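Intimin (Escherichia coli, PDB 6TPL) probably serves as a bacterial adhesin, this fragment being two Ig-like extracellular juncture domains of the passenger, which keep an extended conformation. Local coordinates at residues T115-N119 against G120-I124. Sequence-based numbering, arbitrary orientation.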
# COMPACT_ATOMS: atom_id res chain seq x y z
N THR A 115 -1.46 -2.83 -14.37
CA THR A 115 -1.96 -3.61 -15.50
C THR A 115 -0.82 -3.85 -16.49
O THR A 115 0.13 -3.07 -16.55
CB THR A 115 -3.12 -2.91 -16.24
OG1 THR A 115 -2.65 -1.69 -16.82
CG2 THR A 115 -4.26 -2.60 -15.29
N ALA A 116 -0.95 -4.92 -17.27
CA ALA A 116 0.05 -5.23 -18.29
C ALA A 116 -0.54 -6.21 -19.29
O ALA A 116 -1.55 -6.87 -19.02
CB ALA A 116 1.33 -5.83 -17.67
N VAL A 117 0.10 -6.29 -20.46
CA VAL A 117 -0.32 -7.22 -21.50
C VAL A 117 0.18 -8.62 -21.15
O VAL A 117 1.32 -8.80 -20.71
CB VAL A 117 0.21 -6.79 -22.87
CG1 VAL A 117 -0.18 -7.82 -23.94
CG2 VAL A 117 -0.31 -5.42 -23.25
N ALA A 118 -0.67 -9.62 -21.38
CA ALA A 118 -0.32 -11.01 -21.06
C ALA A 118 0.37 -11.68 -22.24
O ALA A 118 -0.10 -12.67 -22.80
CB ALA A 118 -1.57 -11.78 -20.63
N ASN A 119 1.52 -11.13 -22.62
CA ASN A 119 2.28 -11.65 -23.76
C ASN A 119 3.64 -12.21 -23.37
O ASN A 119 4.44 -12.52 -24.26
CB ASN A 119 2.45 -10.56 -24.82
CG ASN A 119 3.22 -9.35 -24.30
OD1 ASN A 119 3.73 -9.36 -23.18
ND2 ASN A 119 3.31 -8.31 -25.13
N GLY A 120 3.92 -12.35 -22.08
CA GLY A 120 5.20 -12.87 -21.63
C GLY A 120 6.35 -11.90 -21.71
O GLY A 120 7.48 -12.29 -21.38
N GLN A 121 6.11 -10.67 -22.12
CA GLN A 121 7.15 -9.66 -22.26
C GLN A 121 6.87 -8.40 -21.47
O GLN A 121 7.79 -7.84 -20.87
CB GLN A 121 7.33 -9.31 -23.75
CG GLN A 121 7.67 -10.50 -24.63
CD GLN A 121 9.05 -11.05 -24.35
OE1 GLN A 121 9.97 -10.31 -23.97
NE2 GLN A 121 9.22 -12.36 -24.53
N ASP A 122 5.62 -7.93 -21.47
CA ASP A 122 5.26 -6.70 -20.76
C ASP A 122 5.39 -6.92 -19.26
O ASP A 122 4.60 -7.67 -18.67
CB ASP A 122 3.84 -6.30 -21.13
CG ASP A 122 3.48 -4.92 -20.63
OD1 ASP A 122 2.31 -4.52 -20.77
OD2 ASP A 122 4.39 -4.22 -20.12
N ALA A 123 6.36 -6.26 -18.64
CA ALA A 123 6.75 -6.57 -17.27
C ALA A 123 6.26 -5.51 -16.29
O ALA A 123 6.29 -4.31 -16.57
CB ALA A 123 8.27 -6.70 -17.17
N ILE A 124 5.79 -5.98 -15.13
CA ILE A 124 5.48 -5.13 -13.99
C ILE A 124 6.62 -5.23 -12.99
O ILE A 124 7.05 -6.34 -12.64
CB ILE A 124 4.14 -5.52 -13.35
CG1 ILE A 124 2.99 -5.14 -14.30
CG2 ILE A 124 3.97 -4.81 -12.01
CD1 ILE A 124 1.65 -5.68 -13.91
O HOH W 1 3.56 -10.09 -19.55
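D122 and N119 staple the turn between strand 115-117 and strand 124-132 with their side-chain oxygens. D122 OD1 takes the backbone N-H of V117 at 2.8 Å between V117 N and D122 OD1, almost straight at 174°. The donor meets the anti side of the carboxylate, 30° out of its plane. With CG anti to the backbone N (chi1 -170°), D122 reaches back across the turn, and D122 OD1 also touches A116, 3.4 Å from A116 CA. Within the loop, N119 OD1 accepts two backbone N-H groups, Q121 N closing an Asx turn. D122 N, 2.9 Å from N119 OD1, lies in the carbonyl plane on a lone pair. Q121 N, also 2.9 Å from N119 OD1, sits above that plane. The N119 amide turns its oxygen toward both donors. A water bridges V117 O and D122 O. I124 CD1 packs on A116 CB at 3.8 Å. Further out, K113 forms a salt bridge with D122 OD2, and a magnesium ion lies near this side chain. An alanine in place of D122 would probably leave V117 N and K113 without their carboxylate partner and the turn less firmly closed. In this Ig-like domain strand 115-117 runs parallel to strand 194-197. A116 and A118 bond to that strand through their backbones, and its F196 touches A116, A118 and I124, while I124 pairs with L168 of strand 163-169.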